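Long-range contact in cytochrome c6 (Synechococcus sp., PDB 4EIE), which probably carries single electrons in a photosynthetic cyanobacterium through a covalently attached heme c: residues Gln5-Phe10 with Ala72-Val77. Residues are numbered along the deposited sequence; the frame is centred on the assembly and turned at random.
Sequences QGAQIF and AVSQYV. With NA (sodium ion), chain H.
Tyr76 lays one face of its ring over Ala7, whose CA stands 3.8 Å from the ring centroid and almost on the ring normal, a CH-pi contact. This is the crossing of the N- and C-terminal helices that characterises the class I cytochrome c fold: the axes of segments 5-10 and 72-77 run at 94° and approach to 7.5 Å. Gly6 permits that closeness. Lacking a side chain, it brings its CA to 3.5 Å from Ala72 O in a CA-H...O contact and accepts Tyr76 CB against its backbone. Ala72 points its CB toward segment 5-10, where a single methyl fits beside the close Gly6 approach yet still meets Ile9 CD1 and Gln5 OE1; Gln5 NE2 is hydrogen-bonded to Glu68 OE1. Branched Val73 packs its CB against Ile9 CG2 and its CG2 at the edge of the Phe10 ring, near the ring plane. Phe10, with CG anti to the backbone N (chi1 -171°), turns its ring to meet both Tyr76 and Val77; the two rings are oblique, their planes at 54°. Its side chain also lies close to Cys14, covalently bound to the heme, and His18, an axial iron ligand. Val77, itself touching the heme, sets CG2 3.7 Å from Phe10 CD1.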
loop_
_atom_site.group_PDB
_atom_site.type_symbol
_atom_site.label_atom_id
_atom_site.label_comp_id
_atom_site.label_asym_id
_atom_site.label_seq_id
_atom_site.Cartn_x
_atom_site.Cartn_y
_atom_site.Cartn_z
ATOM N N GLN A 5 11.737 -2.292 -7.944
ATOM C CA GLN A 5 10.669 -3.295 -8.071
ATOM C C GLN A 5 9.451 -2.858 -7.320
ATOM O O GLN A 5 8.364 -3.005 -7.811
ATOM C CB GLN A 5 11.053 -4.655 -7.524
ATOM C CG GLN A 5 10.126 -5.715 -7.952
ATOM C CD GLN A 5 10.260 -6.947 -7.143
ATOM O OE1 GLN A 5 11.002 -6.968 -6.164
ATOM N NE2 GLN A 5 9.535 -7.987 -7.523
ATOM N N GLY A 6 9.599 -2.342 -6.109
ATOM C CA GLY A 6 8.404 -1.942 -5.334
ATOM C C GLY A 6 7.614 -0.884 -6.021
ATOM O O GLY A 6 6.382 -0.949 -6.068
ATOM N N ALA A 7 8.291 0.111 -6.592
ATOM C CA ALA A 7 7.617 1.160 -7.352
ATOM C C ALA A 7 6.904 0.601 -8.579
ATOM O O ALA A 7 5.821 1.029 -8.923
ATOM C CB ALA A 7 8.592 2.263 -7.726
ATOM N N GLN A 8 7.582 -0.311 -9.296
ATOM C CA GLN A 8 6.991 -0.911 -10.468
ATOM C C GLN A 8 5.716 -1.709 -10.131
ATOM O O GLN A 8 4.705 -1.625 -10.825
ATOM C CB GLN A 8 8.007 -1.809 -11.174
ATOM C CG GLN A 8 9.185 -1.073 -11.765
ATOM C CD GLN A 8 8.782 -0.095 -12.831
ATOM O OE1 GLN A 8 7.995 -0.416 -13.727
ATOM N NE2 GLN A 8 9.276 1.126 -12.719
ATOM N N ILE A 9 5.786 -2.472 -9.040
ATOM C CA ILE A 9 4.634 -3.229 -8.617
ATOM C C ILE A 9 3.495 -2.278 -8.269
ATOM O O ILE A 9 2.339 -2.486 -8.611
ATOM C CB ILE A 9 5.011 -4.114 -7.402
ATOM C CG1 ILE A 9 5.997 -5.196 -7.794
ATOM C CG2 ILE A 9 3.749 -4.748 -6.769
ATOM C CD1 ILE A 9 6.790 -5.727 -6.628
ATOM N N PHE A 10 3.839 -1.196 -7.555
ATOM C CA PHE A 10 2.859 -0.202 -7.171
ATOM C C PHE A 10 2.183 0.385 -8.406
ATOM O O PHE A 10 0.961 0.494 -8.471
ATOM C CB PHE A 10 3.507 0.913 -6.322
ATOM C CG PHE A 10 2.488 1.848 -5.733
ATOM C CD1 PHE A 10 1.911 1.547 -4.482
ATOM C CD2 PHE A 10 2.085 2.971 -6.380
ATOM C CE1 PHE A 10 0.947 2.392 -3.944
ATOM C CE2 PHE A 10 1.137 3.814 -5.818
ATOM C CZ PHE A 10 0.585 3.514 -4.638
ATOM N N ALA A 72 8.106 -6.147 -1.356
ATOM C CA ALA A 72 8.707 -5.040 -2.024
ATOM C C ALA A 72 7.760 -3.831 -2.125
ATOM O O ALA A 72 8.158 -2.700 -1.882
ATOM C CB ALA A 72 9.182 -5.443 -3.415
ATOM N N VAL A 73 6.512 -4.077 -2.503
ATOM C CA VAL A 73 5.578 -2.960 -2.632
ATOM C C VAL A 73 5.275 -2.366 -1.234
ATOM O O VAL A 73 5.045 -1.171 -1.109
ATOM C CB VAL A 73 4.327 -3.343 -3.407
ATOM C CG1 VAL A 73 3.344 -4.231 -2.617
ATOM C CG2 VAL A 73 3.620 -2.089 -3.902
ATOM N N SER A 74 5.272 -3.204 -0.207
ATOM C CA SER A 74 5.005 -2.736 1.123
ATOM C C SER A 74 6.102 -1.813 1.618
ATOM O O SER A 74 5.829 -0.798 2.246
ATOM C CB SER A 74 4.776 -3.904 2.082
ATOM O OG SER A 74 3.593 -4.621 1.731
ATOM N N GLN A 75 7.350 -2.176 1.349
ATOM C CA GLN A 75 8.471 -1.302 1.668
ATOM C C GLN A 75 8.355 0.003 0.902
ATOM O O GLN A 75 8.568 1.094 1.468
ATOM C CB GLN A 75 9.781 -1.992 1.349
ATOM C CG GLN A 75 11.014 -1.099 1.496
ATOM C CD GLN A 75 11.201 -0.588 2.910
ATOM O OE1 GLN A 75 11.197 -1.358 3.867
ATOM N NE2 GLN A 75 11.454 0.720 3.032
ATOM N N TYR A 76 8.014 -0.043 -0.381
ATOM C CA TYR A 76 7.857 1.198 -1.159
ATOM C C TYR A 76 6.807 2.097 -0.529
ATOM O O TYR A 76 7.018 3.290 -0.329
ATOM C CB TYR A 76 7.496 0.836 -2.596
ATOM C CG TYR A 76 7.166 2.034 -3.431
ATOM C CD1 TYR A 76 8.199 2.887 -3.880
ATOM C CD2 TYR A 76 5.880 2.310 -3.828
ATOM C CE1 TYR A 76 7.920 3.997 -4.670
ATOM C CE2 TYR A 76 5.591 3.470 -4.602
ATOM C CZ TYR A 76 6.636 4.243 -5.020
ATOM O OH TYR A 76 6.378 5.346 -5.801
ATOM N N VAL A 77 5.646 1.528 -0.205
ATOM C CA VAL A 77 4.598 2.304 0.405
ATOM C C VAL A 77 5.003 2.873 1.741
ATOM O O VAL A 77 4.700 4.030 2.061
ATOM C CB VAL A 77 3.307 1.475 0.507
ATOM C CG1 VAL A 77 2.245 2.150 1.376
ATOM C CG2 VAL A 77 2.749 1.236 -0.874
HETATM NA NA NA H . 6.120 0.797 -14.521
HETATM O O HOH W 1 4.841 -1.168 -13.584
#